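Local coordinates for BLUF domain-containing protein (Acinetobacter baumannii, PDB 6W6Z) that probably senses blue light through a flavin bound in its BLUF domain, here holding flavin mononucleotide in the ground state, at residues Tyr7-Asn12 against Asn47-Cys52; Val41-Asp46 against Lys95-Asn100. One frame throughout, in Å; residues are numbered along the deposited sequence.

Contact 1: residues Tyr7-Asn12 against Asn47-Cys52. With FMN (flavin mononucleotide), chain B.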
ATOM      1  N   TYR A   7       0.700  -5.373  -4.982  1.00 17.60           N
ATOM      2  CA  TYR A   7       1.131  -6.579  -4.262  1.00 17.50           C
ATOM      3  C   TYR A   7       0.464  -6.594  -2.904  1.00 19.07           C
ATOM      4  O   TYR A   7      -0.026  -5.580  -2.378  1.00 15.93           O
ATOM      5  CB  TYR A   7       2.663  -6.648  -4.196  1.00 17.47           C
ATOM      6  CG  TYR A   7       3.211  -5.712  -3.155  1.00 17.51           C
ATOM      7  CD1 TYR A   7       3.302  -6.111  -1.829  1.00 16.61           C
ATOM      8  CD2 TYR A   7       3.523  -4.398  -3.474  1.00 18.11           C
ATOM      9  CE1 TYR A   7       3.734  -5.226  -0.849  1.00 17.97           C
ATOM     10  CE2 TYR A   7       3.984  -3.517  -2.502  1.00 19.12           C
ATOM     11  CZ  TYR A   7       4.070  -3.931  -1.183  1.00 18.02           C
ATOM     12  OH  TYR A   7       4.452  -3.051  -0.216  1.00 20.27           O
ATOM     13  N   ALA A   8       0.462  -7.777  -2.308  1.00 19.35           N
ATOM     14  CA  ALA A   8       0.020  -7.916  -0.923  1.00 18.94           C
ATOM     15  C   ALA A   8       1.134  -8.639  -0.155  1.00 17.30           C
ATOM     16  O   ALA A   8       2.012  -9.308  -0.782  1.00 16.93           O
ATOM     17  CB  ALA A   8      -1.328  -8.611  -0.860  1.00 21.11           C
ATOM     18  N   SER A   9       1.181  -8.428   1.148  1.00 17.14           N
ATOM     19  CA  SER A   9       2.261  -8.970   2.021  1.00 19.41           C
ATOM     20  C   SER A   9       1.706  -9.233   3.420  1.00 18.60           C
ATOM     21  O   SER A   9       0.647  -8.692   3.770  1.00 18.22           O
ATOM     22  CB  SER A   9       3.447  -8.034   2.106  1.00 18.63           C
ATOM     23  OG  SER A   9       3.085  -6.854   2.808  1.00 16.73           O
ATOM     24  N   GLN A  10       2.411 -10.062   4.177  1.00 18.58           N
ATOM     25  CA  GLN A  10       2.108 -10.304   5.609  1.00 20.41           C
ATOM     26  C   GLN A  10       2.964  -9.354   6.447  1.00 19.74           C
ATOM     27  O   GLN A  10       4.198  -9.193   6.207  1.00 17.18           O
ATOM     28  CB  GLN A  10       2.368 -11.768   5.954  1.00 20.95           C
ATOM     29  CG  GLN A  10       1.833 -12.134   7.328  1.00 24.18           C
ATOM     30  CD  GLN A  10       0.324 -12.222   7.384  1.00 29.40           C
ATOM     31  OE1 GLN A  10      -0.348 -12.245   6.367  1.00 35.30           O
ATOM     32  NE2 GLN A  10      -0.227 -12.310   8.583  1.00 29.28           N
ATOM     33  N   ARG A  11       2.355  -8.703   7.421  1.00 18.87           N
ATOM     34  CA  ARG A  11       3.163  -7.852   8.308  1.00 20.70           C
ATOM     35  C   ARG A  11       4.065  -8.758   9.143  1.00 21.09           C
ATOM     36  O   ARG A  11       3.567  -9.796   9.597  1.00 21.22           O
ATOM     37  CB  ARG A  11       2.281  -7.042   9.249  1.00 24.02           C
ATOM     38  CG  ARG A  11       3.125  -6.173  10.153  1.00 27.94           C
ATOM     39  CD  ARG A  11       2.273  -5.426  11.114  1.00 33.57           C
ATOM     40  NE  ARG A  11       2.006  -6.160  12.338  1.00 37.09           N
ATOM     41  CZ  ARG A  11       2.851  -6.214  13.368  1.00 36.94           C
ATOM     42  NH1 ARG A  11       4.030  -5.608  13.298  1.00 38.41           N
ATOM     43  NH2 ARG A  11       2.510  -6.898  14.443  1.00 41.54           N
ATOM     44  N   ASN A  12       5.316  -8.352   9.378  1.00 21.85           N
ATOM     45  CA  ASN A  12       6.242  -9.120  10.264  1.00 22.94           C
ATOM     46  C   ASN A  12       5.778  -9.024  11.717  1.00 23.87           C
ATOM     47  O   ASN A  12       6.141  -8.059  12.391  1.00 24.86           O
ATOM     48  CB  ASN A  12       7.688  -8.678  10.128  1.00 21.11           C
ATOM     49  CG  ASN A  12       8.656  -9.595  10.860  1.00 23.44           C
ATOM     50  OD1 ASN A  12       8.249 -10.392  11.693  1.00 20.84           O
ATOM     51  ND2 ASN A  12       9.941  -9.492  10.544  1.00 23.49           N
ATOM     52  N   ASN A  47      -3.007  -7.780  10.141  1.00 18.74           N
ATOM     53  CA  ASN A  47      -1.551  -8.117  10.075  1.00 18.71           C
ATOM     54  C   ASN A  47      -1.098  -8.309   8.631  1.00 17.44           C
ATOM     55  O   ASN A  47      -0.208  -9.148   8.407  1.00 17.32           O
ATOM     56  CB  ASN A  47      -1.203  -9.372  10.886  1.00 20.47           C
ATOM     57  CG  ASN A  47      -1.254  -9.120  12.382  1.00 24.94           C
ATOM     58  OD1 ASN A  47      -0.956  -8.013  12.843  1.00 25.99           O
ATOM     59  ND2 ASN A  47      -1.637 -10.129  13.149  1.00 27.34           N
ATOM     60  N   ALA A  48      -1.619  -7.535   7.685  1.00 16.80           N
ATOM     61  CA  ALA A  48      -1.218  -7.676   6.269  1.00 18.53           C
ATOM     62  C   ALA A  48      -1.359  -6.345   5.552  1.00 18.77           C
ATOM     63  O   ALA A  48      -2.114  -5.477   6.035  1.00 17.89           O
ATOM     64  CB  ALA A  48      -2.043  -8.762   5.607  1.00 17.74           C
ATOM     65  N   PHE A  49      -0.616  -6.204   4.463  1.00 17.22           N
ATOM     66  CA  PHE A  49      -0.630  -4.993   3.608  1.00 17.34           C
ATOM     67  C   PHE A  49      -1.133  -5.317   2.209  1.00 17.82           C
ATOM     68  O   PHE A  49      -0.957  -6.393   1.658  1.00 18.91           O
ATOM     69  CB  PHE A  49       0.775  -4.420   3.494  1.00 15.66           C
ATOM     70  CG  PHE A  49       1.400  -3.944   4.762  1.00 17.11           C
ATOM     71  CD1 PHE A  49       1.050  -2.700   5.305  1.00 16.20           C
ATOM     72  CD2 PHE A  49       2.393  -4.693   5.390  1.00 16.26           C
ATOM     73  CE1 PHE A  49       1.692  -2.226   6.435  1.00 16.94           C
ATOM     74  CE2 PHE A  49       2.993  -4.226   6.553  1.00 18.97           C
ATOM     75  CZ  PHE A  49       2.652  -2.980   7.064  1.00 18.73           C
ATOM     76  N   PHE A  50      -1.642  -4.288   1.571  1.00 17.29           N
ATOM     77  CA  PHE A  50      -1.875  -4.255   0.124  1.00 15.70           C
ATOM     78  C   PHE A  50      -1.300  -2.928  -0.317  1.00 16.04           C
ATOM     79  O   PHE A  50      -1.553  -1.954   0.402  1.00 15.39           O
ATOM     80  CB  PHE A  50      -3.351  -4.387  -0.247  1.00 15.65           C
ATOM     81  CG  PHE A  50      -3.596  -4.066  -1.706  1.00 16.59           C
ATOM     82  CD1 PHE A  50      -3.680  -2.752  -2.161  1.00 16.66           C
ATOM     83  CD2 PHE A  50      -3.604  -5.083  -2.646  1.00 18.21           C
ATOM     84  CE1 PHE A  50      -3.845  -2.470  -3.509  1.00 18.19           C
ATOM     85  CE2 PHE A  50      -3.795  -4.803  -4.000  1.00 20.96           C
ATOM     86  CZ  PHE A  50      -3.881  -3.500  -4.433  1.00 18.65           C
ATOM     87  N   GLN A  51      -0.474  -2.913  -1.351  1.00 17.08           N
ATOM     88  CA  GLN A  51       0.013  -1.621  -1.852  1.00 17.07           C
ATOM     89  C   GLN A  51      -0.151  -1.550  -3.357  1.00 17.86           C
ATOM     90  O   GLN A  51       0.089  -2.551  -4.071  1.00 18.57           O
ATOM     91  CB  GLN A  51       1.454  -1.373  -1.429  1.00 17.91           C
ATOM     92  CG  GLN A  51       1.879   0.053  -1.685  1.00 18.94           C
ATOM     93  CD  GLN A  51       3.262   0.367  -1.179  1.00 19.15           C
ATOM     94  OE1 GLN A  51       4.168  -0.469  -1.247  1.00 22.01           O
ATOM     95  NE2 GLN A  51       3.420   1.566  -0.621  1.00 19.47           N
ATOM     96  N   CYS A  52      -0.469  -0.362  -3.846  1.00 17.53           N
ATOM     97  CA  CYS A  52      -0.432  -0.056  -5.286  1.00 22.34           C
ATOM     98  C   CYS A  52       0.524   1.115  -5.484  1.00 22.12           C
ATOM     99  O   CYS A  52       0.433   2.085  -4.712  1.00 20.29           O
ATOM    100  CB  CYS A  52      -1.878   0.142  -5.730  1.00 28.32           C
ATOM    101  SG  CYS A  52      -2.058   1.113  -7.241  1.00 39.52           S
TER
HETATM  102  N1  FMN B 201       9.322   3.171   0.573  1.00 20.53           N
HETATM  103  C2  FMN B 201       9.072   4.107  -0.358  1.00 23.19           C
HETATM  104  O2  FMN B 201      10.030   4.874  -0.692  1.00 22.76           O
HETATM  105  N3  FMN B 201       7.899   4.159  -1.023  1.00 20.03           N
HETATM  106  C4  FMN B 201       6.872   3.338  -0.752  1.00 20.24           C
HETATM  107  O4  FMN B 201       5.789   3.405  -1.328  1.00 19.85           O
HETATM  108  C4A FMN B 201       7.050   2.339   0.293  1.00 18.76           C
HETATM  109  N5  FMN B 201       6.103   1.497   0.652  1.00 18.16           N
HETATM  110  C5A FMN B 201       6.390   0.557   1.586  1.00 18.46           C
HETATM  111  C6  FMN B 201       5.382  -0.307   1.949  1.00 17.64           C
HETATM  112  C7  FMN B 201       5.617  -1.311   2.872  1.00 19.16           C
HETATM  113  C7M FMN B 201       4.472  -2.205   3.233  1.00 18.43           C
HETATM  114  C8  FMN B 201       6.892  -1.385   3.606  1.00 17.95           C
HETATM  115  C8M FMN B 201       7.068  -2.477   4.652  1.00 18.66           C
HETATM  116  C9  FMN B 201       7.904  -0.516   3.233  1.00 18.75           C
HETATM  117  C9A FMN B 201       7.671   0.469   2.281  1.00 19.37           C
HETATM  118  N10 FMN B 201       8.642   1.400   1.932  1.00 19.94           N
HETATM  119  C10 FMN B 201       8.361   2.311   0.933  1.00 19.66           C
HETATM  120  C1' FMN B 201       9.999   1.446   2.574  1.00 23.39           C
HETATM  121  C2' FMN B 201      11.127   0.771   1.828  1.00 25.96           C
HETATM  122  O2' FMN B 201      10.987  -0.651   1.976  1.00 24.35           O
HETATM  123  C3' FMN B 201      12.462   1.242   2.463  1.00 34.49           C
HETATM  124  O3' FMN B 201      12.414   1.191   3.893  1.00 31.72           O
HETATM  125  C4' FMN B 201      12.793   2.691   2.165  1.00 40.50           C
HETATM  126  O4' FMN B 201      12.760   2.912   0.737  1.00 44.82           O
HETATM  127  C5' FMN B 201      14.211   3.042   2.680  1.00 52.21           C
HETATM  128  O5' FMN B 201      15.259   2.281   2.041  1.00 56.75           O
HETATM  129  P   FMN B 201      16.862   2.518   2.334  1.00 61.03           P
HETATM  130  O1P FMN B 201      17.164   1.505   3.422  1.00 66.53           O
HETATM  131  O2P FMN B 201      17.469   2.225   0.973  1.00 61.78           O
HETATM  132  O3P FMN B 201      17.038   3.950   2.807  1.00 65.04           O
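Y7 OH donates to Q51 OE1 at 2.8 Å, coming from above the amide's carbonyl plane, 39° out of it. The two side chains run alongside one another, ring and amide planes 74° apart. Turned between backbone N and carbonyl carbon (chi1 77°), the Y7 ring swings over toward Q51 and puts CE2 3.5 Å from Q51 CB. Beyond CG the Q51 chain is extended, and its amide reaches the flavin: NE2 gives a bond to N5 of FMN (3.0 Å) and a weak, bent one to O4. This Tyr-Gln-flavin relay is the hallmark of BLUF photoreceptors, laid across two antiparallel central strands of their ferredoxin-like sheet. Backbone bonds pair Y7 with Q51 and S9 with F49, and R11 N donates to N47 O at 2.8 Å where the pairing ends. Packing centres on the F49 ring, where methyl C7M of FMN sits 3.8 Å above the ring plane, over its centre. The polar S9 OG comes to the edge of that ring, 3.4 Å from F49 CD2, and is itself hydrogen-bonded to H73. Past them, R11 CB packs against F49 CE2 at 4.0 Å, while its guanidinium bonds N15 O.

Contact 2: residues Val41-Asp46 against Lys95-Asn100; sequences VLYYAD and KYVQRN
L42 N donates to K95 O at 2.8 Å, and L42 O in turn accepts V97 N at 3.0 Å, in the carbonyl plane, so both backbone polar atoms of L42 are used by one neighbouring strand. Y44 N follows with a longer bond to V97 O, 3.2 Å. This is parallel pairing, the strand axes 22° apart. Farther on the two segments draw apart, and a water fills in, donating to Y44 O and accepting from R99 N.

At the far end R99 NH1 forms a salt bridge with D46 OD1 (3.0 Å). NH1 meets OD1 on the syn side of the carboxylate; OD1 lies at the guanidinium edge, close to its plane, while the planes of the two groups stand 85° apart. Both partners are held a second time: R99 NE pairs with E104, and D46 OD2 accepts from F115 N. The aliphatic part of R99 runs past A45, with CG 3.7 Å from A45 CB. Y43 OH is bonded to F115 O, and K95, fully extended, carries NZ to the carbonyls of L132 and A135.

On the face with L42, Y96 and Y44 lie side by side. With CG anti to backbone N (chi1 -175°), Y96 carries its ring along the strand until Y44 CB meets the ring edge. On the reverse face V41 CG2 touches V97 CG2 at 3.8 Å.

Strand 95-98 is the outermost on this side of the sheet, next to strand 39-45. Helix 18-36 lies over Y96 with L22, L26 and R30 and over Y44 with L18; L42, on the same face, touches the flavin. Helix 125-134 packs L132 against V41, Y43 and V97 on the other.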
ATOM      1  N   VAL A  41      -1.284   3.862  -2.919  1.00 19.73           N
ATOM      2  CA  VAL A  41      -2.077   3.656  -1.691  1.00 16.98           C
ATOM      3  C   VAL A  41      -1.547   2.421  -0.976  1.00 15.92           C
ATOM      4  O   VAL A  41      -1.181   1.470  -1.652  1.00 17.18           O
ATOM      5  CB  VAL A  41      -3.576   3.537  -2.020  1.00 16.61           C
ATOM      6  CG1 VAL A  41      -3.840   2.473  -3.067  1.00 17.43           C
ATOM      7  CG2 VAL A  41      -4.410   3.319  -0.763  1.00 17.82           C
ATOM      8  N   LEU A  42      -1.554   2.501   0.344  1.00 16.34           N
ATOM      9  CA  LEU A  42      -1.136   1.429   1.279  1.00 14.87           C
ATOM     10  C   LEU A  42      -2.355   1.152   2.116  1.00 15.52           C
ATOM     11  O   LEU A  42      -2.825   2.084   2.746  1.00 19.64           O
ATOM     12  CB  LEU A  42       0.050   1.862   2.143  1.00 15.34           C
ATOM     13  CG  LEU A  42       0.608   0.765   3.054  1.00 15.28           C
ATOM     14  CD1 LEU A  42       1.163  -0.395   2.229  1.00 16.63           C
ATOM     15  CD2 LEU A  42       1.671   1.297   3.996  1.00 16.55           C
ATOM     16  N   TYR A  43      -2.816  -0.097   2.118  1.00 14.77           N
ATOM     17  CA  TYR A  43      -3.929  -0.571   2.959  1.00 15.57           C
ATOM     18  C   TYR A  43      -3.284  -1.480   3.979  1.00 15.75           C
ATOM     19  O   TYR A  43      -2.455  -2.321   3.613  1.00 16.12           O
ATOM     20  CB  TYR A  43      -4.973  -1.310   2.118  1.00 15.46           C
ATOM     21  CG  TYR A  43      -5.956  -2.168   2.883  1.00 18.09           C
ATOM     22  CD1 TYR A  43      -7.075  -1.618   3.484  1.00 17.77           C
ATOM     23  CD2 TYR A  43      -5.800  -3.541   2.952  1.00 20.68           C
ATOM     24  CE1 TYR A  43      -8.010  -2.415   4.128  1.00 19.05           C
ATOM     25  CE2 TYR A  43      -6.691  -4.347   3.654  1.00 20.89           C
ATOM     26  CZ  TYR A  43      -7.815  -3.779   4.228  1.00 21.31           C
ATOM     27  OH  TYR A  43      -8.734  -4.552   4.893  1.00 25.00           O
ATOM     28  N   TYR A  44      -3.693  -1.361   5.225  1.00 16.33           N
ATOM     29  CA  TYR A  44      -3.244  -2.262   6.307  1.00 17.20           C
ATOM     30  C   TYR A  44      -4.472  -2.785   7.022  1.00 17.89           C
ATOM     31  O   TYR A  44      -5.292  -1.957   7.458  1.00 19.07           O
ATOM     32  CB  TYR A  44      -2.328  -1.545   7.310  1.00 18.34           C
ATOM     33  CG  TYR A  44      -1.958  -2.457   8.449  1.00 17.75           C
ATOM     34  CD1 TYR A  44      -1.038  -3.481   8.267  1.00 18.91           C
ATOM     35  CD2 TYR A  44      -2.647  -2.408   9.649  1.00 18.53           C
ATOM     36  CE1 TYR A  44      -0.762  -4.390   9.277  1.00 18.03           C
ATOM     37  CE2 TYR A  44      -2.357  -3.282  10.686  1.00 19.03           C
ATOM     38  CZ  TYR A  44      -1.447  -4.305  10.487  1.00 19.52           C
ATOM     39  OH  TYR A  44      -1.184  -5.203  11.489  1.00 20.95           O
ATOM     40  N   ALA A  45      -4.547  -4.092   7.221  1.00 17.56           N
ATOM     41  CA  ALA A  45      -5.567  -4.696   8.105  1.00 16.85           C
ATOM     42  C   ALA A  45      -5.158  -6.119   8.440  1.00 18.03           C
ATOM     43  O   ALA A  45      -4.424  -6.767   7.626  1.00 17.56           O
ATOM     44  CB  ALA A  45      -6.902  -4.689   7.407  1.00 18.66           C
ATOM     45  N   ASP A  46      -5.577  -6.606   9.600  1.00 18.92           N
ATOM     46  CA  ASP A  46      -5.444  -8.045   9.919  1.00 20.42           C
ATOM     47  C   ASP A  46      -3.999  -8.522   9.653  1.00 19.78           C
ATOM     48  O   ASP A  46      -3.799  -9.605   9.046  1.00 19.40           O
ATOM     49  CB  ASP A  46      -6.507  -8.817   9.120  1.00 22.18           C
ATOM     50  CG  ASP A  46      -7.905  -8.677   9.688  1.00 24.62           C
ATOM     51  OD1 ASP A  46      -8.074  -7.816  10.537  1.00 25.15           O
ATOM     52  OD2 ASP A  46      -8.815  -9.465   9.297  1.00 28.79           O
ATOM     53  N   LYS A  95      -1.182   7.266  -0.114  1.00 20.78           N
ATOM     54  CA  LYS A  95      -2.435   7.301   0.658  1.00 18.01           C
ATOM     55  C   LYS A  95      -2.355   6.159   1.665  1.00 17.97           C
ATOM     56  O   LYS A  95      -1.820   5.114   1.325  1.00 19.28           O
ATOM     57  CB  LYS A  95      -3.662   7.136  -0.241  1.00 18.39           C
ATOM     58  CG  LYS A  95      -4.994   7.344   0.448  1.00 18.23           C
ATOM     59  CD  LYS A  95      -6.177   7.150  -0.451  1.00 19.88           C
ATOM     60  CE  LYS A  95      -7.460   7.660   0.149  1.00 20.53           C
ATOM     61  NZ  LYS A  95      -8.594   7.507  -0.779  1.00 21.29           N
ATOM     62  N   TYR A  96      -2.916   6.366   2.832  1.00 16.02           N
ATOM     63  CA  TYR A  96      -3.059   5.305   3.839  1.00 17.35           C
ATOM     64  C   TYR A  96      -4.535   5.058   4.089  1.00 17.46           C
ATOM     65  O   TYR A  96      -5.247   5.998   4.469  1.00 18.83           O
ATOM     66  CB  TYR A  96      -2.339   5.685   5.116  1.00 16.65           C
ATOM     67  CG  TYR A  96      -2.352   4.573   6.130  1.00 17.27           C
ATOM     68  CD1 TYR A  96      -1.863   3.314   5.809  1.00 19.62           C
ATOM     69  CD2 TYR A  96      -2.880   4.751   7.374  1.00 18.39           C
ATOM     70  CE1 TYR A  96      -1.853   2.280   6.724  1.00 18.01           C
ATOM     71  CE2 TYR A  96      -2.862   3.736   8.315  1.00 18.85           C
ATOM     72  CZ  TYR A  96      -2.388   2.483   7.974  1.00 18.72           C
ATOM     73  OH  TYR A  96      -2.389   1.472   8.896  1.00 21.83           O
ATOM     74  N   VAL A  97      -4.943   3.795   3.960  1.00 18.34           N
ATOM     75  CA  VAL A  97      -6.337   3.341   4.239  1.00 18.24           C
ATOM     76  C   VAL A  97      -6.315   2.131   5.169  1.00 17.69           C
ATOM     77  O   VAL A  97      -5.554   1.193   4.930  1.00 16.91           O
ATOM     78  CB  VAL A  97      -7.047   3.014   2.916  1.00 16.90           C
ATOM     79  CG1 VAL A  97      -8.476   2.574   3.125  1.00 19.47           C
ATOM     80  CG2 VAL A  97      -6.979   4.176   1.968  1.00 18.34           C
ATOM     81  N   GLN A  98      -7.163   2.132   6.187  1.00 16.16           N
ATOM     82  CA  GLN A  98      -7.321   0.956   7.069  1.00 17.80           C
ATOM     83  C   GLN A  98      -8.714   0.386   6.842  1.00 19.26           C
ATOM     84  O   GLN A  98      -9.419   0.903   6.012  1.00 18.46           O
ATOM     85  CB  GLN A  98      -7.062   1.326   8.533  1.00 19.09           C
ATOM     86  CG  GLN A  98      -5.613   1.745   8.773  1.00 21.64           C
ATOM     87  CD  GLN A  98      -5.249   1.832  10.236  1.00 21.16           C
ATOM     88  OE1 GLN A  98      -4.071   1.707  10.597  1.00 26.45           O
ATOM     89  NE2 GLN A  98      -6.252   2.064  11.069  1.00 21.77           N
ATOM     90  N   ARG A  99      -9.030  -0.720   7.512  1.00 19.51           N
ATOM     91  CA  ARG A  99     -10.351  -1.385   7.449  1.00 22.17           C
ATOM     92  C   ARG A  99     -11.468  -0.368   7.728  1.00 23.01           C
ATOM     93  O   ARG A  99     -11.387   0.421   8.709  1.00 21.68           O
ATOM     94  CB  ARG A  99     -10.409  -2.498   8.495  1.00 24.31           C
ATOM     95  CG  ARG A  99     -10.442  -3.905   7.950  1.00 25.59           C
ATOM     96  CD  ARG A  99     -10.347  -4.876   9.104  1.00 23.50           C
ATOM     97  NE  ARG A  99     -11.529  -4.908   9.941  1.00 22.54           N
ATOM     98  CZ  ARG A  99     -11.680  -5.744  10.958  1.00 21.96           C
ATOM     99  NH1 ARG A  99     -10.686  -6.561  11.270  1.00 22.98           N
ATOM    100  NH2 ARG A  99     -12.784  -5.723  11.689  1.00 22.73           N
ATOM    101  N   ASN A 100     -12.496  -0.384   6.893  1.00 22.96           N
ATOM    102  CA  ASN A 100     -13.698   0.459   7.043  1.00 22.99           C
ATOM    103  C   ASN A 100     -14.863  -0.457   6.703  1.00 22.98           C
ATOM    104  O   ASN A 100     -14.599  -1.579   6.204  1.00 21.64           O
ATOM    105  CB  ASN A 100     -13.623   1.713   6.173  1.00 22.42           C
ATOM    106  CG  ASN A 100     -13.662   1.440   4.683  1.00 26.11           C
ATOM    107  OD1 ASN A 100     -14.256   0.456   4.231  1.00 23.23           O
ATOM    108  ND2 ASN A 100     -13.069   2.340   3.906  1.00 24.79           N
TER
HETATM  109  O   HOH W   1      -7.046  -1.737   9.485  1.00 19.16           O

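Overall arrangement
Both contacts belong to one mixed five-stranded sheet, their centres about 9 Å apart. Strand 48-54 of contact 1 and strand 39-45 of contact 2 are consecutive in the chain and adjacent in the sheet; F50 O and Y43 N, with C52 N and V41 O, probably hydrogen-bond between them. Across the sheet the four strands therefore run 2-11, 48-54, 39-45, 95-98, while along the chain the segments alternate: 7-12, 41-46, 47-52, 95-100. Contact 1 supplies the flavin's Tyr-Gln neighbours; contact 2 adds L42 to the pocket and joins the outermost strand, 95-98, to the sheet. A continuous strand network thus connects the flavin site with strand 95-98, beside helix 125-134.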